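Local atomic coordinates of member of DUF4221 family (Bacteroides vulgatus, PDB entry 3S9J), a protein that is of unknown function but folds as a six-bladed beta-propeller and binds sodium ions in the crystal. Residues S169-L172 with R173-E176; T225-L228 with K229-R232; I270-K274 with Y275-Y279; K288-P291 with N292-P295; T319-G323 with K324-Y328. All blocks are in the same frame, centred on the assembly; numbering follows the deposited sequence. Where two conformers were deposited one is given.

Interaction 1 of 5, residues S169-L172 with R173-E176; sequences SQDL and RTGE
Asp171 grips the turn that follows it: its carboxylate meets Arg173 and Thr174, and its backbone meets Gly175 and Glu176. The tight part lies around the Asp171 carboxylate. Arg173 N comes nearly along the C-O axis at 2.8 Å from Asp171 OD1. Thr174 N reaches the same Asp171 OD1 at 3.0 Å from above the carboxylate plane. CG of Asp171 is anti to the backbone N (chi1 -172°), which puts OD1 within reach of both N-H groups. Asp171 O takes Gly175 N at 2.8 Å; with the OD1 bond to Arg173 N two residues on, this meets the definition of an Asx motif. Asp171 N in turn gives a bond of 2.9 Å to Glu176 O. Thr174 OG1 lies 3.4 Å from Asp171 CB and accepts the N-H of Glu176, an ST turn. Gln170 NE2 meets Gly175 O at 2.9 Å in a nearly straight bond (173°). The same nitrogen is also held by Asn117 O. A water joins buried Ser169 OG to Glu176 O. The other side is looser. Arg173, Thr174 and the Glu176 side chain are exposed there. Arg173 runs extended away from residues 169-172, and its guanidinium stays clear of the Asp171 carboxylate. The turn connects strands 165-171 and 177-183, neighbours in one propeller blade. Two N-H groups pointing at one oxygen probably favour the ionised form of Asp171, and they fix its carboxylate.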
# COMPACT_ATOMS: atom_id res chain seq x y z
N SER A 169 -5.97 -14.48 -8.02
CA SER A 169 -6.29 -13.62 -9.16
C SER A 169 -7.72 -13.85 -9.59
O SER A 169 -8.28 -14.90 -9.31
CB SER A 169 -5.35 -13.87 -10.34
OG SER A 169 -5.60 -15.15 -10.93
N GLN A 170 -8.30 -12.86 -10.23
CA GLN A 170 -9.61 -12.99 -10.82
C GLN A 170 -9.56 -12.59 -12.28
O GLN A 170 -9.03 -11.53 -12.64
CB GLN A 170 -10.64 -12.13 -10.06
CG GLN A 170 -12.04 -12.30 -10.63
CD GLN A 170 -13.11 -11.80 -9.72
OE1 GLN A 170 -13.00 -10.68 -9.17
NE2 GLN A 170 -14.16 -12.59 -9.56
N ASP A 171 -10.12 -13.44 -13.14
CA ASP A 171 -10.12 -13.20 -14.56
C ASP A 171 -11.16 -12.14 -14.84
O ASP A 171 -12.33 -12.30 -14.49
CB ASP A 171 -10.42 -14.51 -15.29
CG ASP A 171 -10.24 -14.39 -16.77
OD1 ASP A 171 -11.04 -13.68 -17.39
OD2 ASP A 171 -9.27 -14.95 -17.31
N LEU A 172 -10.77 -11.07 -15.52
CA LEU A 172 -11.68 -9.95 -15.77
C LEU A 172 -12.68 -10.23 -16.91
O LEU A 172 -13.61 -9.46 -17.13
CB LEU A 172 -10.86 -8.69 -16.05
CG LEU A 172 -9.98 -8.24 -14.87
CD1 LEU A 172 -9.00 -7.15 -15.32
CD2 LEU A 172 -10.85 -7.77 -13.68
N ARG A 173 -12.52 -11.34 -17.62
CA ARG A 173 -13.56 -11.76 -18.57
C ARG A 173 -14.54 -12.72 -17.90
O ARG A 173 -15.74 -12.51 -17.94
CB ARG A 173 -12.99 -12.41 -19.80
CG ARG A 173 -14.14 -12.81 -20.77
CD ARG A 173 -13.71 -13.32 -22.04
NE ARG A 173 -14.86 -13.86 -22.78
CZ ARG A 173 -15.74 -13.12 -23.47
NH1 ARG A 173 -15.62 -11.79 -23.51
NH2 ARG A 173 -16.74 -13.70 -24.11
N THR A 174 -14.03 -13.77 -17.28
CA THR A 174 -14.88 -14.88 -16.84
C THR A 174 -15.28 -14.84 -15.36
O THR A 174 -16.16 -15.62 -14.95
CB THR A 174 -14.20 -16.24 -17.09
OG1 THR A 174 -13.11 -16.40 -16.18
CG2 THR A 174 -13.68 -16.39 -18.56
N GLY A 175 -14.60 -14.02 -14.58
CA GLY A 175 -14.79 -13.97 -13.13
C GLY A 175 -14.11 -15.08 -12.34
O GLY A 175 -14.18 -15.10 -11.10
N GLU A 176 -13.45 -16.02 -13.03
CA GLU A 176 -12.86 -17.17 -12.34
C GLU A 176 -11.75 -16.69 -11.41
O GLU A 176 -10.88 -15.94 -11.82
CB GLU A 176 -12.31 -18.20 -13.33
CG GLU A 176 -11.67 -19.39 -12.66
CD GLU A 176 -11.32 -20.51 -13.62
OE1 GLU A 176 -11.79 -20.51 -14.77
OE2 GLU A 176 -10.57 -21.44 -13.20
O HOH W 1 -8.01 -15.83 -12.34

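Interaction 2 of 5, residues T225-L228 with K229-R232; sequences TDDL and KHIR
Thr225 reaches across the turn to His230 and Ile231, and its side chain can be followed outward. CB of Thr225 lies 3.1 Å from His230 O, with Ile231 CD1 next at 3.7 Å. CG2 meets the same methyl more loosely. OG1 of Thr225 stands anti to the backbone N (chi1 -178°), which points it at His230 O and Lys229 N. Thr225 OG1 donates to His230 O at 2.7 Å, from above the carbonyl plane. It also accepts Lys229 N at 3.2 Å, so the hydroxyl both gives and takes. Asp227 adds a second clasp. OD1 of Asp227 accepts His230 N at 2.8 Å, while OD2 uses its syn lone pair for His230 ND1 at 2.6 Å. Asp227 OD2 lies in the imidazole plane, and the bond is close to straight (164°). Asp226 OD2 forms a salt bridge with Arg232 NH2 at 3.2 Å, although Arg211 also pairs with Asp226 and Tyr234 OH holds Arg232 NE. A water joins Asp226 N to His230 O. The turn links strands 221-225 and 231-235 of one blade. The Asp227 carboxylate grips both backbone and ring of His230. It fixes the ring's rotation. ND1 carries the shared proton, and the carboxylate would probably favour the imidazolium.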
# COMPACT_ATOMS: atom_id res chain seq x y z
N THR A 225 9.75 -12.66 -7.03
CA THR A 225 9.49 -13.71 -8.00
C THR A 225 9.18 -13.11 -9.37
O THR A 225 8.49 -12.11 -9.46
CB THR A 225 8.33 -14.66 -7.57
OG1 THR A 225 8.16 -15.70 -8.56
CG2 THR A 225 7.06 -13.93 -7.39
N ASP A 226 9.71 -13.73 -10.41
CA ASP A 226 9.51 -13.31 -11.81
C ASP A 226 8.53 -14.19 -12.58
O ASP A 226 8.19 -13.86 -13.73
CB ASP A 226 10.85 -13.35 -12.55
CG ASP A 226 11.85 -12.38 -11.99
OD1 ASP A 226 11.44 -11.41 -11.32
OD2 ASP A 226 13.04 -12.57 -12.23
N ASP A 227 8.11 -15.31 -12.00
CA ASP A 227 7.19 -16.25 -12.66
C ASP A 227 6.01 -16.64 -11.76
O ASP A 227 5.32 -17.61 -12.02
CB ASP A 227 7.95 -17.49 -13.15
CG ASP A 227 8.58 -18.30 -12.02
OD1 ASP A 227 8.56 -17.86 -10.84
OD2 ASP A 227 9.10 -19.39 -12.32
N LEU A 228 5.79 -15.86 -10.70
CA LEU A 228 4.69 -16.12 -9.76
C LEU A 228 4.75 -17.52 -9.18
O LEU A 228 3.72 -18.16 -8.97
CB LEU A 228 3.34 -15.86 -10.45
CG LEU A 228 3.14 -14.45 -11.00
CD1 LEU A 228 1.84 -14.39 -11.81
CD2 LEU A 228 3.11 -13.45 -9.86
N LYS A 229 5.97 -17.99 -8.92
CA LYS A 229 6.17 -19.34 -8.42
C LYS A 229 7.50 -19.49 -7.69
O LYS A 229 7.51 -19.81 -6.50
CB LYS A 229 6.07 -20.35 -9.55
CG LYS A 229 6.17 -21.80 -9.09
CD LYS A 229 5.21 -22.72 -9.86
CE LYS A 229 5.16 -24.13 -9.26
NZ LYS A 229 5.06 -24.12 -7.75
N HIS A 230 8.60 -19.26 -8.39
CA HIS A 230 9.93 -19.40 -7.80
C HIS A 230 10.37 -18.11 -7.11
O HIS A 230 10.38 -17.04 -7.71
CB HIS A 230 10.94 -19.82 -8.85
CG HIS A 230 10.61 -21.14 -9.48
ND1 HIS A 230 9.84 -21.25 -10.62
CD2 HIS A 230 10.90 -22.40 -9.09
CE1 HIS A 230 9.70 -22.53 -10.92
NE2 HIS A 230 10.34 -23.25 -10.02
N ILE A 231 10.75 -18.27 -5.85
CA ILE A 231 11.03 -17.20 -4.93
C ILE A 231 12.53 -17.00 -4.69
O ILE A 231 13.28 -17.98 -4.56
CB ILE A 231 10.39 -17.52 -3.55
CG1 ILE A 231 8.88 -17.73 -3.68
CG2 ILE A 231 10.67 -16.41 -2.56
CD1 ILE A 231 8.20 -16.73 -4.50
N ARG A 232 12.94 -15.73 -4.62
CA ARG A 232 14.28 -15.33 -4.20
C ARG A 232 14.16 -14.33 -3.05
O ARG A 232 13.19 -13.57 -2.98
CB ARG A 232 15.04 -14.66 -5.36
CG ARG A 232 15.34 -15.57 -6.51
CD ARG A 232 16.27 -14.91 -7.54
NE ARG A 232 15.82 -13.62 -8.08
CZ ARG A 232 14.78 -13.44 -8.91
NH1 ARG A 232 14.02 -14.47 -9.28
NH2 ARG A 232 14.50 -12.23 -9.37
O HOH W 2 11.41 -15.95 -10.20

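Interaction 3 of 5, residues I270-K274 with Y275-Y279; sequences IMYDK and YRNVY
Tyr272 and Tyr279 form a non-hydrogen-bonded pair, and Asp273 and Val278 a hydrogen-bonded one, across an antiparallel hairpin whose Asn277 and Val278 both face Asp273, a G1 beta bulge. Asp273 N bonds Val278 O at 2.8 Å. The Asp273 carboxylate collects the donors of the turn. Asp273 OD1 takes Tyr275 N and, from above the carboxylate plane, Arg276 N at 2.9 Å. Asp273 OD2 takes Arg276 NE at 2.7 Å and Arg276 NH2 at 3.2 Å, both on its syn side and in the guanidinium plane. The Arg276 chain bends at chi2 and chi3 to bring that edge round. Tyr280 OH adds to OD2, while Gly334 O and Arg335 O hold the guanidinium. Tyr272 OH donates to Asn277 OD1 at 2.7 Å, with ring and amide planes nearly perpendicular. Tyr272 CD1 sits over one face of the Tyr279 ring, 3.4 Å from its CE2, with the planes at 41°. Lys274 CG lies over the Tyr275 ring, 3.9 Å from its centroid, a CH-pi contact. The hairpin joins strands 266-273 and 278-284 of one blade. With the guanidinium and two backbone N-H groups around it, the Asp273 carboxylate is probably ionised, and Arg276 probably offsets its charge.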
# COMPACT_ATOMS: atom_id res chain seq x y z
N ILE A 270 6.88 -1.29 0.47
CA ILE A 270 7.89 -1.49 -0.55
C ILE A 270 7.32 -0.88 -1.84
O ILE A 270 6.20 -1.16 -2.24
CB ILE A 270 8.34 -2.99 -0.70
CG1 ILE A 270 9.49 -3.15 -1.73
CG2 ILE A 270 7.16 -3.90 -1.04
CD1 ILE A 270 10.81 -2.48 -1.30
N MSE A 271 8.11 -0.04 -2.50
CA MSE A 271 7.65 0.71 -3.65
C MSE A 271 8.68 0.65 -4.77
O MSE A 271 9.85 0.93 -4.55
CB MSE A 271 7.39 2.17 -3.29
CG MSE A 271 6.44 2.35 -2.20
SE MSE A 271 6.13 4.26 -1.91
CE MSE A 271 5.83 4.87 -3.35
N TYR A 272 8.21 0.32 -5.97
CA TYR A 272 9.06 0.34 -7.15
C TYR A 272 8.98 1.70 -7.81
O TYR A 272 7.91 2.27 -7.94
CB TYR A 272 8.60 -0.73 -8.15
CG TYR A 272 9.39 -0.73 -9.43
CD1 TYR A 272 10.76 -0.84 -9.40
CD2 TYR A 272 8.77 -0.64 -10.66
CE1 TYR A 272 11.50 -0.82 -10.57
CE2 TYR A 272 9.51 -0.62 -11.85
CZ TYR A 272 10.87 -0.72 -11.80
OH TYR A 272 11.64 -0.70 -12.95
N ASP A 273 10.14 2.23 -8.20
CA ASP A 273 10.25 3.49 -8.93
C ASP A 273 10.54 3.14 -10.40
O ASP A 273 11.67 2.76 -10.74
CB ASP A 273 11.41 4.31 -8.32
CG ASP A 273 11.62 5.66 -8.98
OD1 ASP A 273 11.28 5.83 -10.19
OD2 ASP A 273 12.14 6.57 -8.26
N LYS A 274 9.50 3.25 -11.24
CA LYS A 274 9.56 2.87 -12.67
C LYS A 274 10.42 3.83 -13.49
O LYS A 274 10.85 3.47 -14.57
CB LYS A 274 8.15 2.75 -13.29
CG LYS A 274 7.35 4.06 -13.42
CD LYS A 274 5.80 3.84 -13.68
CE LYS A 274 4.93 5.07 -13.20
NZ LYS A 274 3.40 5.19 -13.53
N TYR A 275 10.66 5.04 -12.98
CA TYR A 275 11.41 6.06 -13.72
C TYR A 275 12.90 5.90 -13.53
O TYR A 275 13.67 6.00 -14.47
CB TYR A 275 10.96 7.48 -13.34
CG TYR A 275 9.48 7.68 -13.64
CD1 TYR A 275 9.05 7.91 -14.94
CD2 TYR A 275 8.53 7.61 -12.62
CE1 TYR A 275 7.69 8.05 -15.24
CE2 TYR A 275 7.15 7.79 -12.90
CZ TYR A 275 6.74 8.00 -14.21
OH TYR A 275 5.41 8.16 -14.50
N ARG A 276 13.31 5.64 -12.30
CA ARG A 276 14.74 5.50 -11.99
C ARG A 276 15.18 4.03 -11.84
O ARG A 276 16.38 3.77 -11.70
CB ARG A 276 15.07 6.32 -10.73
CG ARG A 276 15.22 7.80 -11.04
CD ARG A 276 14.81 8.67 -9.91
NE ARG A 276 13.39 8.54 -9.69
CZ ARG A 276 12.45 9.28 -10.27
NH1 ARG A 276 12.77 10.29 -11.09
NH2 ARG A 276 11.17 9.01 -10.01
N ASN A 277 14.24 3.10 -11.90
CA ASN A 277 14.51 1.67 -11.75
C ASN A 277 15.19 1.30 -10.41
O ASN A 277 16.21 0.61 -10.37
CB ASN A 277 15.33 1.16 -12.96
CG ASN A 277 15.22 -0.34 -13.17
OD1 ASN A 277 14.27 -0.98 -12.74
ND2 ASN A 277 16.20 -0.90 -13.89
N VAL A 278 14.59 1.79 -9.33
CA VAL A 278 15.04 1.53 -7.96
C VAL A 278 13.83 1.16 -7.11
O VAL A 278 12.70 1.27 -7.57
CB VAL A 278 15.77 2.77 -7.35
CG1 VAL A 278 17.05 3.09 -8.12
CG2 VAL A 278 14.85 3.99 -7.33
N TYR A 279 14.08 0.70 -5.90
CA TYR A 279 13.02 0.40 -4.94
C TYR A 279 13.23 1.22 -3.68
O TYR A 279 14.36 1.51 -3.30
CB TYR A 279 13.01 -1.08 -4.56
CG TYR A 279 12.81 -2.01 -5.73
CD1 TYR A 279 13.89 -2.38 -6.54
CD2 TYR A 279 11.54 -2.51 -6.05
CE1 TYR A 279 13.71 -3.23 -7.65
CE2 TYR A 279 11.35 -3.36 -7.13
CZ TYR A 279 12.43 -3.70 -7.93
OH TYR A 279 12.24 -4.54 -9.00

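Interaction 4 of 5, residues K288-P291 with N292-P295; sequences KLAP and NESP
Ala290 and Glu293 are the ends of a type I beta turn, closed by one backbone bond and braced by a side-chain bond. The backbone bond runs from Glu293 N to Ala290 O at 2.9 Å, and the donor stands above the carbonyl plane. The second bond uses a side chain. Ala290 N donates to Glu293 OE1 at 2.8 Å, almost straight (171°), and meets that oxygen on its anti side. Glu293 has CG beside its own backbone N (chi1 -62°) and then runs extended, which carries the carboxylate back along the turn. Its other oxygen, OE2, is held by Tyr287 OH. Water comes next. One molecule lies 2.9 Å from Ala290 O and also approaches Glu293 O. Apolar contacts belong to Leu289, which was modelled in two conformers, so they describe one of them. Leu289 and Glu293 run antiparallel alongside one another, with Leu289 CD1 3.7 Å from Glu293 CB. Leu289 CD2 lies 3.7 Å from Pro295 CA. Leu289 and Pro295 both rest on Ile259 of helix 255-263, so the loop between strands 278-284 and 304-309 leans on that helix. The turn thus has a polar clasp along one flank and an apolar footing on the helix. With Ala290 N at OE1 and Tyr287 OH at OE2, the Glu293 carboxylate is probably ionised and held against rotation.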
# COMPACT_ATOMS: atom_id res chain seq x y z
N LYS A 288 7.20 4.26 21.72
CA LYS A 288 6.34 3.81 22.80
C LYS A 288 5.10 4.70 22.80
O LYS A 288 5.20 5.89 23.05
CB LYS A 288 7.04 3.89 24.14
CG LYS A 288 6.54 2.94 25.13
CD LYS A 288 7.03 1.48 24.82
CE LYS A 288 6.42 0.50 25.81
NZ LYS A 288 6.82 -0.93 25.63
N LEU A 289 3.95 4.09 22.54
CA LEU A 289 2.65 4.80 22.48
C LEU A 289 2.35 5.46 23.80
O LEU A 289 2.26 4.80 24.83
CB LEU A 289 1.51 3.82 22.13
CG LEU A 289 0.15 4.40 21.70
CD1 LEU A 289 0.19 4.70 20.22
CD2 LEU A 289 -0.91 3.36 22.03
N ALA A 290 2.17 6.78 23.79
CA ALA A 290 1.87 7.54 25.00
C ALA A 290 0.37 7.44 25.32
O ALA A 290 -0.45 7.16 24.43
CB ALA A 290 2.29 9.02 24.83
N PRO A 291 0.01 7.64 26.60
CA PRO A 291 -1.39 7.48 27.01
C PRO A 291 -2.38 8.23 26.11
O PRO A 291 -3.41 7.70 25.70
CB PRO A 291 -1.39 8.04 28.42
CG PRO A 291 -0.07 7.66 28.96
CD PRO A 291 0.90 7.70 27.77
N ASN A 292 -2.05 9.44 25.73
CA ASN A 292 -3.05 10.22 24.97
C ASN A 292 -3.10 9.85 23.48
O ASN A 292 -3.90 10.39 22.72
CB ASN A 292 -2.79 11.71 25.17
CG ASN A 292 -2.85 12.12 26.65
OD1 ASN A 292 -3.56 11.51 27.46
ND2 ASN A 292 -2.07 13.14 27.02
N GLU A 293 -2.25 8.91 23.05
CA GLU A 293 -2.22 8.49 21.63
C GLU A 293 -3.12 7.31 21.33
O GLU A 293 -3.18 6.37 22.06
CB GLU A 293 -0.76 8.18 21.21
CG GLU A 293 0.13 9.37 21.31
CD GLU A 293 1.55 9.09 20.92
OE1 GLU A 293 2.11 8.09 21.37
OE2 GLU A 293 2.11 9.85 20.15
N SER A 294 -3.78 7.31 20.16
CA SER A 294 -4.60 6.17 19.78
C SER A 294 -3.81 4.89 19.53
O SER A 294 -2.82 4.91 18.80
CB SER A 294 -5.40 6.48 18.49
OG SER A 294 -5.91 5.27 17.99
N PRO A 295 -4.29 3.75 20.04
CA PRO A 295 -3.68 2.47 19.77
C PRO A 295 -3.83 1.97 18.35
O PRO A 295 -3.10 1.08 17.94
CB PRO A 295 -4.40 1.52 20.73
CG PRO A 295 -5.51 2.30 21.32
CD PRO A 295 -5.48 3.66 20.90
O HOH W 3 -2.58 5.21 24.21

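Interaction 5 of 5, residues T319-G323 with K324-Y328; sequences TKFPG and KKYFY
Phe321 and Tyr326 meet edge-to-face, with ring centroids 5.6 Å apart and planes at 89°. The edge of Phe321 points toward the face of Tyr326. The nearest atoms are Phe321 CD2 and Tyr326 CE2, at 3.7 Å. Both CG atoms lie beside their own backbone N (chi1 -66° for Phe321 and -59° for Tyr326), and this brings the two rings together across the bend. Pro322 fills in next to them. Its CD lies 4.1 Å from Tyr326 CE2, and its carbonyl O sits at the edge of the tyrosine ring, 4.1 Å from CD2. Lys325 CG lies above one face of the Tyr326 ring, 3.7 Å from its plane and toward the rim. The lysine chain then runs on extended. Pro322 CG also touches Lys325 CD at 4.3 Å. A water bridges the backbones: it accepts Tyr326 N at 2.8 Å and lies 2.7 Å from Pro322 O. This bend is a crossing between propeller blades. It carries the chain from strand 315-321, the last strand of one four-stranded sheet, to strand 327-334, an edge strand of the next. Farther out, Phe321 is stacked with Phe304 and met edge-to-face by Phe360, a strand 354-364 residue of the next sheet. Tyr326 packs on Ile340 of strand 337-341. A backbone bond joins Lys324 to Lys300, and the side-chain amides of Asn347 and Asn344 hold Lys325 O and Tyr326 O. A glycerol, probably from the crystallisation liquor, also bonds Tyr326 O.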
# COMPACT_ATOMS: atom_id res chain seq x y z
N THR A 319 17.90 6.93 4.21
CA THR A 319 17.77 8.26 4.78
C THR A 319 16.73 8.24 5.90
O THR A 319 15.66 7.67 5.74
CB THR A 319 17.38 9.26 3.69
OG1 THR A 319 18.50 9.42 2.80
CG2 THR A 319 16.99 10.61 4.28
N LYS A 320 17.06 8.84 7.03
CA LYS A 320 16.18 8.87 8.20
C LYS A 320 15.36 10.16 8.17
O LYS A 320 15.84 11.20 7.71
CB LYS A 320 17.02 8.78 9.49
CG LYS A 320 16.30 8.27 10.76
CD LYS A 320 17.32 7.58 11.71
CE LYS A 320 17.13 7.92 13.17
NZ LYS A 320 15.76 7.61 13.68
N PHE A 321 14.12 10.07 8.61
CA PHE A 321 13.20 11.20 8.62
C PHE A 321 12.67 11.43 10.01
O PHE A 321 12.47 10.49 10.79
CB PHE A 321 12.02 10.92 7.69
CG PHE A 321 12.39 10.83 6.24
CD1 PHE A 321 12.92 9.66 5.72
CD2 PHE A 321 12.17 11.89 5.39
CE1 PHE A 321 13.26 9.57 4.39
CE2 PHE A 321 12.51 11.79 4.06
CZ PHE A 321 13.05 10.62 3.57
N PRO A 322 12.41 12.71 10.33
CA PRO A 322 11.85 13.02 11.65
C PRO A 322 10.39 12.68 11.76
O PRO A 322 9.70 12.51 10.75
CB PRO A 322 12.06 14.53 11.76
CG PRO A 322 11.96 14.99 10.33
CD PRO A 322 12.63 13.92 9.52
N GLY A 323 9.89 12.58 12.99
CA GLY A 323 8.45 12.51 13.21
C GLY A 323 7.82 13.90 13.12
O GLY A 323 8.54 14.89 12.95
N LYS A 324 6.50 13.96 13.27
CA LYS A 324 5.72 15.19 13.38
C LYS A 324 5.83 16.08 12.13
O LYS A 324 5.67 17.29 12.20
CB LYS A 324 6.07 15.98 14.66
CG LYS A 324 5.51 15.33 15.93
CD LYS A 324 5.68 16.23 17.13
CE LYS A 324 7.15 16.55 17.35
NZ LYS A 324 7.92 15.34 17.85
N LYS A 325 6.08 15.45 10.98
CA LYS A 325 6.29 16.22 9.75
C LYS A 325 5.64 15.58 8.53
O LYS A 325 4.95 16.28 7.77
CB LYS A 325 7.78 16.40 9.48
CG LYS A 325 8.07 17.34 8.31
CD LYS A 325 9.53 17.79 8.22
CE LYS A 325 9.67 18.84 7.09
NZ LYS A 325 11.07 19.25 6.89
N TYR A 326 5.84 14.28 8.34
CA TYR A 326 5.34 13.59 7.18
C TYR A 326 4.19 12.66 7.49
O TYR A 326 4.06 12.15 8.62
CB TYR A 326 6.47 12.77 6.53
CG TYR A 326 7.62 13.63 6.12
CD1 TYR A 326 7.58 14.37 4.94
CD2 TYR A 326 8.75 13.74 6.92
CE1 TYR A 326 8.63 15.19 4.57
CE2 TYR A 326 9.81 14.56 6.55
CZ TYR A 326 9.74 15.27 5.38
OH TYR A 326 10.75 16.11 5.03
N PHE A 327 3.35 12.43 6.49
CA PHE A 327 2.30 11.44 6.55
C PHE A 327 2.68 10.40 5.48
O PHE A 327 2.24 10.47 4.32
CB PHE A 327 0.92 12.07 6.29
CG PHE A 327 -0.21 11.15 6.64
CD1 PHE A 327 -0.72 11.12 7.94
CD2 PHE A 327 -0.69 10.23 5.73
CE1 PHE A 327 -1.75 10.22 8.29
CE2 PHE A 327 -1.70 9.35 6.09
CZ PHE A 327 -2.21 9.35 7.36
N TYR A 328 3.59 9.49 5.86
CA TYR A 328 4.20 8.61 4.86
C TYR A 328 3.26 7.55 4.33
O TYR A 328 3.59 6.92 3.31
CB TYR A 328 5.52 8.00 5.37
CG TYR A 328 5.40 7.17 6.63
CD1 TYR A 328 4.91 5.86 6.56
CD2 TYR A 328 5.76 7.67 7.86
CE1 TYR A 328 4.77 5.07 7.71
CE2 TYR A 328 5.66 6.87 9.02
CZ TYR A 328 5.17 5.59 8.94
OH TYR A 328 5.03 4.80 10.05
O HOH W 4 7.06 12.68 10.23

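All five contacts are local turns that come one after another along the chain. Interactions 1 and 2 each join the third and fourth strands of a blade; their centres are 22 Å apart and their nearest atoms about 7 Å. Interactions 3, 4 and 5 follow the blade of strands 266-273, 278-284, 304-309 and 315-321: its first hairpin, the loop after its second strand and the exit to the next blade. Centres of 3 and 5 lie 20 Å apart, and those of 4 and 5 lie 18 Å apart. Interactions 1 and 4, 43 Å apart between centres, sit on opposite sides of the chain's centre. Contacts 1, 2 and 3 are turns at one end of their blades, and 4 and 5 belong to connections at the other.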